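Extracellular solute-binding protein family 5 (Brucella melitensis, PDB 4ONY) probably captures peptides or related solutes in the periplasm and delivers them to an ABC transporter for import. Local coordinates at residues P15-S20 / L27-T32; M88-S91 / P95-L98; V169-N174 / M183-S188. One frame throughout, in Å; residues are numbered along the deposited sequence.

Contact 1: residues P15-S20 / L27-T32; sequences PDYALS and LPADYT
Y17 lays its ring against A29 and reaches past it with the hydroxyl to the backbone of L27, so one side chain makes most of this surface contact. The phenol OH of Y17 gives its hydrogen to L27 O at 2.6 Å; the donor sits in the carbonyl plane on a lone pair, with a C=O...O angle of 142°, and L27 O in turn lies near the plane of the ring. A29 covers one ring face: its CA stands 3.5 Å from the centroid of the Y17 ring, only 10° off the normal, a CH-pi contact, while its CB rests 3.6 Å from Y17 CE1. With CG wedged between the backbone N and the carbonyl carbon (chi1 65°), Y17 turns a ring face to A29, which lies inside the type I turn P28-Y31 that Y31 N closes onto P28 O.

Y31 joins more loosely, Y17 CD2 meeting its ring edge at CE1 over 4.3 Å. A water bridges the two residues, donating to Y17 O at 2.8 Å and bonded to Y31 OH at 2.6 Å. The contact joins the surface loop 27-32 to the residues just before strand 18-20. That strand pairs with strand 97-108, whose Y99 bonds L27 N through its hydroxyl and meets Y31 edge-to-face; beyond, L19 packs on helix 181-187.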
loop_
_atom_site.group_PDB
_atom_site.type_symbol
_atom_site.label_atom_id
_atom_site.label_comp_id
_atom_site.label_asym_id
_atom_site.label_seq_id
_atom_site.Cartn_x
_atom_site.Cartn_y
_atom_site.Cartn_z
ATOM N N PRO A 15 2.357 -25.044 -11.162
ATOM C CA PRO A 15 1.628 -24.728 -12.405
ATOM C C PRO A 15 2.550 -24.029 -13.395
ATOM O O PRO A 15 3.520 -23.382 -12.971
ATOM C CB PRO A 15 0.511 -23.817 -11.927
ATOM C CG PRO A 15 1.055 -23.160 -10.679
ATOM C CD PRO A 15 1.968 -24.166 -10.042
ATOM N N ASP A 16 2.263 -24.159 -14.696
ATOM C CA ASP A 16 3.082 -23.497 -15.705
ATOM C C ASP A 16 2.525 -22.132 -16.152
ATOM O O ASP A 16 3.130 -21.473 -16.985
ATOM C CB ASP A 16 3.339 -24.426 -16.912
ATOM C CG ASP A 16 2.091 -24.634 -17.772
ATOM O OD1 ASP A 16 1.035 -24.074 -17.451
ATOM O OD2 ASP A 16 2.169 -25.373 -18.767
ATOM N N TYR A 17 1.380 -21.741 -15.631
ATOM C CA TYR A 17 0.624 -20.597 -16.105
ATOM C C TYR A 17 0.440 -19.563 -14.978
ATOM O O TYR A 17 -0.264 -18.537 -15.152
ATOM C CB TYR A 17 -0.768 -21.045 -16.573
ATOM C CG TYR A 17 -1.643 -21.595 -15.441
ATOM C CD1 TYR A 17 -1.545 -22.935 -15.022
ATOM C CD2 TYR A 17 -2.551 -20.791 -14.808
ATOM C CE1 TYR A 17 -2.354 -23.437 -13.983
ATOM C CE2 TYR A 17 -3.339 -21.274 -13.776
ATOM C CZ TYR A 17 -3.249 -22.593 -13.348
ATOM O OH TYR A 17 -4.060 -23.023 -12.294
ATOM N N ALA A 18 1.037 -19.819 -13.830
ATOM C CA ALA A 18 0.857 -18.938 -12.682
ATOM C C ALA A 18 2.011 -19.078 -11.726
ATOM O O ALA A 18 2.683 -20.106 -11.701
ATOM C CB ALA A 18 -0.433 -19.267 -11.947
ATOM N N LEU A 19 2.232 -18.048 -10.948
ATOM C CA LEU A 19 3.236 -18.071 -9.894
ATOM C C LEU A 19 2.681 -17.363 -8.647
ATOM O O LEU A 19 2.340 -16.182 -8.698
ATOM C CB LEU A 19 4.510 -17.444 -10.411
ATOM C CG LEU A 19 5.666 -17.321 -9.451
ATOM C CD1 LEU A 19 6.080 -18.694 -8.954
ATOM C CD2 LEU A 19 6.794 -16.606 -10.161
ATOM N N SER A 20 2.547 -18.108 -7.552
ATOM C CA SER A 20 1.984 -17.588 -6.318
ATOM C C SER A 20 3.011 -17.627 -5.226
ATOM O O SER A 20 3.724 -18.629 -5.051
ATOM C CB SER A 20 0.764 -18.407 -5.882
ATOM O OG SER A 20 0.312 -17.969 -4.624
ATOM N N LEU A 27 -7.097 -19.561 -9.881
ATOM C CA LEU A 27 -7.671 -19.833 -11.212
ATOM C C LEU A 27 -7.081 -21.089 -11.786
ATOM O O LEU A 27 -5.894 -21.292 -11.686
ATOM C CB LEU A 27 -7.379 -18.662 -12.140
ATOM C CG LEU A 27 -7.859 -17.275 -11.704
ATOM C CD1 LEU A 27 -7.540 -16.195 -12.760
ATOM C CD2 LEU A 27 -9.356 -17.291 -11.426
ATOM N N PRO A 28 -7.895 -21.926 -12.432
ATOM C CA PRO A 28 -7.379 -23.067 -13.132
ATOM C C PRO A 28 -6.793 -22.650 -14.460
ATOM O O PRO A 28 -6.972 -21.497 -14.872
ATOM C CB PRO A 28 -8.610 -23.949 -13.318
ATOM C CG PRO A 28 -9.712 -22.960 -13.457
ATOM C CD PRO A 28 -9.334 -21.752 -12.664
ATOM N N ALA A 29 -6.033 -23.547 -15.095
ATOM C CA ALA A 29 -5.253 -23.178 -16.269
ATOM C C ALA A 29 -6.118 -22.705 -17.421
ATOM O O ALA A 29 -5.631 -21.957 -18.265
ATOM C CB ALA A 29 -4.405 -24.349 -16.741
ATOM N N ASP A 30 -7.380 -23.176 -17.485
ATOM C CA ASP A 30 -8.276 -22.868 -18.616
ATOM C C ASP A 30 -9.204 -21.664 -18.319
ATOM O O ASP A 30 -10.201 -21.496 -18.982
ATOM C CB ASP A 30 -9.073 -24.112 -19.080
ATOM C CG ASP A 30 -9.954 -24.768 -17.938
ATOM O OD1 ASP A 30 -9.753 -24.430 -16.760
ATOM O OD2 ASP A 30 -10.821 -25.656 -18.212
ATOM N N TYR A 31 -8.882 -20.830 -17.321
ATOM C CA TYR A 31 -9.729 -19.668 -17.048
ATOM C C TYR A 31 -9.866 -18.836 -18.350
ATOM O O TYR A 31 -8.904 -18.708 -19.140
ATOM C CB TYR A 31 -9.133 -18.779 -15.912
ATOM C CG TYR A 31 -7.838 -18.051 -16.258
ATOM C CD1 TYR A 31 -6.586 -18.686 -16.155
ATOM C CD2 TYR A 31 -7.835 -16.711 -16.625
ATOM C CE1 TYR A 31 -5.396 -18.009 -16.419
ATOM C CE2 TYR A 31 -6.627 -16.036 -16.910
ATOM C CZ TYR A 31 -5.415 -16.701 -16.824
ATOM O OH TYR A 31 -4.194 -16.072 -17.082
ATOM N N THR A 32 -11.020 -18.217 -18.541
ATOM C CA THR A 32 -11.196 -17.368 -19.749
ATOM C C THR A 32 -10.962 -15.884 -19.509
ATOM O O THR A 32 -10.826 -15.114 -20.449
ATOM C CB THR A 32 -12.575 -17.571 -20.323
ATOM O OG1 THR A 32 -13.540 -17.239 -19.323
ATOM C CG2 THR A 32 -12.725 -19.066 -20.784
HETATM O O HOH W 1 -2.064 -17.569 -17.034
#

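Contact 2: residues M88-S91 / P95-L98; sequences MLRS and PFTL
R90 and L98 face each other as an antiparallel, non-hydrogen-bonded pair with their CA atoms 4.3 Å apart, and just beyond them S91 N bonds T97 O at 3.0 Å, almost in line with the carbonyl. The side chain of R90 then folds over the other segment. Its CG is anti to the backbone N, and a bend at chi2 (95°) swings the guanidinium across F96, where it stacks flat with centres 4.0 Å apart and planes 25° from each other. F96 CD1 lies over the middle of the guanidinium, 3.4 Å from R90 CZ.

The edge of the same group is used for polar bonds. R90 NH2 donates to P95 O at 2.9 Å, with the carbonyl oxygen near the guanidinium plane, and R90 NE donates to a water that also accepts from T97 N and donates to S91 O. Stack and edge bonds together restrict both the tilt and the rotation of the group. On the apolar side, L98 CD2 fits against R90 CD at 3.7 Å, and M88 CB meets L98 CB at 3.8 Å. S91 OG bonds D93 N, and T97 OG1 bonds E94 OE1 and D24 O. Such a short connection between antiparallel neighbours makes a beta hairpin, here of strands 88-90 and 97-108 in the antiparallel sheet of this solute-binding protein.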
loop_
_atom_site.group_PDB
_atom_site.type_symbol
_atom_site.label_atom_id
_atom_site.label_comp_id
_atom_site.label_asym_id
_atom_site.label_seq_id
_atom_site.Cartn_x
_atom_site.Cartn_y
_atom_site.Cartn_z
ATOM N N MET A 88 4.917 -11.364 -16.026
ATOM C CA MET A 88 3.643 -11.949 -15.527
ATOM C C MET A 88 2.836 -10.861 -14.857
ATOM O O MET A 88 3.413 -9.863 -14.375
ATOM C CB MET A 88 3.920 -13.092 -14.553
ATOM C CG MET A 88 4.750 -14.220 -15.178
ATOM S SD MET A 88 4.930 -15.669 -14.128
ATOM C CE MET A 88 3.261 -16.306 -14.218
ATOM N N LEU A 89 1.524 -11.038 -14.859
ATOM C CA LEU A 89 0.586 -10.019 -14.419
ATOM C C LEU A 89 -0.065 -10.383 -13.092
ATOM O O LEU A 89 -0.635 -11.472 -12.940
ATOM C CB LEU A 89 -0.524 -9.868 -15.459
ATOM C CG LEU A 89 -1.622 -8.854 -15.177
ATOM C CD1 LEU A 89 -1.107 -7.433 -15.164
ATOM C CD2 LEU A 89 -2.727 -9.016 -16.208
ATOM N N ARG A 90 -0.037 -9.453 -12.163
ATOM C CA ARG A 90 -0.618 -9.682 -10.859
ATOM C C ARG A 90 -2.164 -9.707 -10.916
ATOM O O ARG A 90 -2.776 -8.770 -11.440
ATOM C CB ARG A 90 -0.140 -8.529 -9.998
ATOM C CG ARG A 90 -0.599 -8.568 -8.577
ATOM C CD ARG A 90 0.457 -9.207 -7.759
ATOM N NE ARG A 90 0.115 -9.162 -6.356
ATOM C CZ ARG A 90 0.782 -8.487 -5.442
ATOM N NH1 ARG A 90 1.820 -7.762 -5.766
ATOM N NH2 ARG A 90 0.417 -8.550 -4.176
ATOM N N SER A 91 -2.813 -10.752 -10.410
ATOM C CA SER A 91 -4.254 -10.681 -10.204
ATOM C C SER A 91 -4.584 -9.808 -8.991
ATOM O O SER A 91 -4.025 -9.993 -7.917
ATOM C CB SER A 91 -4.890 -12.043 -9.956
ATOM O OG SER A 91 -6.251 -11.901 -9.518
ATOM N N PRO A 95 -4.140 -12.599 -2.829
ATOM C CA PRO A 95 -3.096 -11.924 -2.072
ATOM C C PRO A 95 -1.799 -11.626 -2.871
ATOM O O PRO A 95 -1.340 -10.472 -2.884
ATOM C CB PRO A 95 -2.812 -12.895 -0.921
ATOM C CG PRO A 95 -4.127 -13.627 -0.720
ATOM C CD PRO A 95 -4.646 -13.803 -2.133
ATOM N N PHE A 96 -1.246 -12.640 -3.525
ATOM C CA PHE A 96 -0.022 -12.466 -4.295
ATOM C C PHE A 96 0.149 -13.628 -5.284
ATOM O O PHE A 96 0.949 -14.556 -5.063
ATOM C CB PHE A 96 1.181 -12.384 -3.342
ATOM C CG PHE A 96 2.439 -11.777 -3.943
ATOM C CD1 PHE A 96 2.544 -11.429 -5.307
ATOM C CD2 PHE A 96 3.540 -11.514 -3.120
ATOM C CE1 PHE A 96 3.740 -10.856 -5.805
ATOM C CE2 PHE A 96 4.702 -10.942 -3.626
ATOM C CZ PHE A 96 4.790 -10.600 -4.951
ATOM N N THR A 97 -0.593 -13.541 -6.384
ATOM C CA THR A 97 -0.505 -14.491 -7.488
ATOM C C THR A 97 -0.358 -13.741 -8.820
ATOM O O THR A 97 -1.067 -12.773 -9.081
ATOM C CB THR A 97 -1.734 -15.374 -7.559
ATOM O OG1 THR A 97 -1.905 -16.072 -6.311
ATOM C CG2 THR A 97 -1.589 -16.424 -8.712
ATOM N N LEU A 98 0.572 -14.223 -9.631
ATOM C CA LEU A 98 0.838 -13.730 -10.983
ATOM C C LEU A 98 0.390 -14.727 -12.039
ATOM O O LEU A 98 0.541 -15.939 -11.845
ATOM C CB LEU A 98 2.334 -13.530 -11.135
ATOM C CG LEU A 98 3.043 -12.674 -10.050
ATOM C CD1 LEU A 98 4.536 -12.653 -10.277
ATOM C CD2 LEU A 98 2.504 -11.259 -10.088
HETATM O O HOH W 2 -2.197 -10.883 -6.333
#

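Contact 3: residues V169-N174 / M183-S188; sequences VRFTFN and MLIAGS
I185 reaches from helix 181-187 to the two phenylalanines F171 and F173 of strand 168-173, in an apolar packing of a helix against the antiparallel sheet. All three residues are buried, and no hydrogen bond crosses between the segments. The two branches of I185 divide the work. Its CG2 methyl stands over the middle of the F171 ring, 3.7 Å from the centroid and 8° off the normal, so that it lies at nearly equal distance from all six ring carbons in a CH-pi contact. The other branch goes to the second ring, I185 CG1 coming obliquely to F173 CE1 at 4.0 Å, and the two side chains pass alongside one another, pointing opposite ways.

The torsions explain this division: in I185, chi1 of -63° sets CG1 beside the backbone N and CG2 beside the carbonyl carbon, so the branches diverge toward different aromatic neighbours. Two residues apart on the strand, F171 and F173 present their side chains on the same face of the sheet, toward the helix; their similar first torsions, with CG beside the backbone N, tilt both rings alike.

A second shell surrounds these groups. Y140 of helix 133-146 meets the F171 ring edge-to-face and also touches I185, while V136 of that helix packs on F171. On strand 114-119, V115 lies against both phenylalanines and F117 against I185, and F181 at the start of helix 181-187 meets the F173 ring with planes almost perpendicular. Backbone bonds pair the strand with 114-119 on one hand and 158-165 on the other. The helix keeps its own bonds near its end, G187 N to M183 O at 2.9 Å and S188 N to L184 O at 2.8 Å.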
loop_
_atom_site.group_PDB
_atom_site.type_symbol
_atom_site.label_atom_id
_atom_site.label_comp_id
_atom_site.label_asym_id
_atom_site.label_seq_id
_atom_site.Cartn_x
_atom_site.Cartn_y
_atom_site.Cartn_z
ATOM N N VAL A 169 14.130 -18.042 -21.209
ATOM C CA VAL A 169 15.170 -17.406 -20.435
ATOM C C VAL A 169 15.131 -17.880 -18.997
ATOM O O VAL A 169 14.092 -17.892 -18.362
ATOM C CB VAL A 169 15.105 -15.875 -20.559
ATOM C CG1 VAL A 169 13.760 -15.295 -20.056
ATOM C CG2 VAL A 169 16.248 -15.256 -19.803
ATOM N N ARG A 170 16.279 -18.250 -18.466
ATOM C CA ARG A 170 16.380 -18.745 -17.100
ATOM C C ARG A 170 17.232 -17.835 -16.212
ATOM O O ARG A 170 18.316 -17.436 -16.598
ATOM C CB ARG A 170 16.973 -20.160 -17.077
ATOM C CG ARG A 170 17.135 -20.671 -15.654
ATOM C CD ARG A 170 17.771 -22.052 -15.531
ATOM N NE ARG A 170 16.848 -23.101 -15.947
ATOM C CZ ARG A 170 16.703 -24.302 -15.359
ATOM N NH1 ARG A 170 17.433 -24.655 -14.289
ATOM N NH2 ARG A 170 15.822 -25.181 -15.853
ATOM N N PHE A 171 16.716 -17.510 -15.032
ATOM C CA PHE A 171 17.447 -16.752 -14.000
ATOM C C PHE A 171 17.854 -17.739 -12.921
ATOM O O PHE A 171 16.989 -18.404 -12.345
ATOM C CB PHE A 171 16.513 -15.711 -13.349
ATOM C CG PHE A 171 16.035 -14.645 -14.292
ATOM C CD1 PHE A 171 15.024 -14.892 -15.196
ATOM C CD2 PHE A 171 16.593 -13.386 -14.267
ATOM C CE1 PHE A 171 14.583 -13.899 -16.065
ATOM C CE2 PHE A 171 16.170 -12.400 -15.133
ATOM C CZ PHE A 171 15.171 -12.658 -16.043
ATOM N N THR A 172 19.142 -17.870 -12.664
ATOM C CA THR A 172 19.629 -18.673 -11.534
ATOM C C THR A 172 20.106 -17.750 -10.431
ATOM O O THR A 172 20.911 -16.853 -10.689
ATOM C CB THR A 172 20.783 -19.584 -11.976
ATOM O OG1 THR A 172 20.368 -20.335 -13.100
ATOM C CG2 THR A 172 21.228 -20.541 -10.838
ATOM N N PHE A 173 19.608 -17.958 -9.217
ATOM C CA PHE A 173 19.846 -17.048 -8.121
ATOM C C PHE A 173 21.005 -17.471 -7.244
ATOM O O PHE A 173 21.378 -18.627 -7.227
ATOM C CB PHE A 173 18.568 -16.891 -7.277
ATOM C CG PHE A 173 17.382 -16.470 -8.099
ATOM C CD1 PHE A 173 17.429 -15.278 -8.815
ATOM C CD2 PHE A 173 16.299 -17.279 -8.233
ATOM C CE1 PHE A 173 16.380 -14.893 -9.616
ATOM C CE2 PHE A 173 15.232 -16.883 -9.016
ATOM C CZ PHE A 173 15.269 -15.684 -9.707
ATOM N N ASN A 174 21.559 -16.501 -6.530
ATOM C CA ASN A 174 22.656 -16.740 -5.603
ATOM C C ASN A 174 22.137 -16.703 -4.191
ATOM O O ASN A 174 20.942 -16.532 -3.946
ATOM C CB ASN A 174 23.801 -15.751 -5.822
ATOM C CG ASN A 174 23.428 -14.308 -5.502
ATOM O OD1 ASN A 174 22.671 -14.021 -4.575
ATOM N ND2 ASN A 174 23.995 -13.387 -6.251
ATOM N N MET A 183 9.352 -13.683 -7.482
ATOM C CA MET A 183 8.165 -12.868 -7.695
ATOM C C MET A 183 8.502 -11.482 -8.272
ATOM O O MET A 183 7.708 -10.909 -9.023
ATOM C CB MET A 183 7.341 -12.660 -6.411
ATOM C CG MET A 183 7.017 -13.927 -5.614
ATOM S SD MET A 183 6.040 -15.136 -6.508
ATOM C CE MET A 183 4.497 -14.248 -6.680
ATOM N N LEU A 184 9.646 -10.921 -7.880
ATOM C CA LEU A 184 10.009 -9.556 -8.259
ATOM C C LEU A 184 10.546 -9.543 -9.693
ATOM O O LEU A 184 10.316 -8.602 -10.446
ATOM C CB LEU A 184 11.049 -9.002 -7.289
ATOM C CG LEU A 184 10.657 -8.985 -5.810
ATOM C CD1 LEU A 184 11.727 -8.348 -4.933
ATOM C CD2 LEU A 184 9.359 -8.190 -5.651
ATOM N N ILE A 185 11.238 -10.626 -10.081
ATOM C CA ILE A 185 11.684 -10.801 -11.455
ATOM C C ILE A 185 10.444 -10.894 -12.379
ATOM O O ILE A 185 10.359 -10.222 -13.435
ATOM C CB ILE A 185 12.579 -12.063 -11.606
ATOM C CG1 ILE A 185 13.860 -11.950 -10.793
ATOM C CG2 ILE A 185 12.913 -12.313 -13.066
ATOM C CD1 ILE A 185 14.818 -10.854 -11.225
ATOM N N ALA A 186 9.472 -11.691 -11.942
ATOM C CA ALA A 186 8.268 -11.975 -12.743
ATOM C C ALA A 186 7.315 -10.789 -12.851
ATOM O O ALA A 186 6.792 -10.495 -13.946
ATOM C CB ALA A 186 7.538 -13.205 -12.190
ATOM N N GLY A 187 7.143 -10.066 -11.750
ATOM C CA GLY A 187 6.144 -8.983 -11.670
ATOM C C GLY A 187 6.610 -7.589 -11.303
ATOM O O GLY A 187 5.787 -6.686 -11.272
ATOM N N SER A 188 7.888 -7.387 -10.993
ATOM C CA SER A 188 8.356 -6.048 -10.619
ATOM C C SER A 188 9.569 -5.610 -11.416
ATOM O O SER A 188 10.424 -4.876 -10.915
ATOM C CB SER A 188 8.675 -5.945 -9.107
ATOM O OG SER A 188 7.572 -6.433 -8.350
#

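The contacts follow one another along the chain, each closing before the next opens, yet all reach the same six-stranded antiparallel sheet on one side of the molecule. Contacts 1 and 2 have centres about 10 Å apart and meet where strand 18-20 pairs with strand 97-108, L19 O lying 2.8 Å from L98 N in a probable hydrogen bond. The centre of contact 3 is about 14 Å from that of contact 2 and about 18 Å from that of contact 1. Helix 181-187 connects it to both: M183 CE packs on L19 O and F96 CE1, and A186 O lies 2.9 Å from M88 N, a probable hydrogen bond. The N-terminal residues, hairpin and helix thus pack together around one sheet.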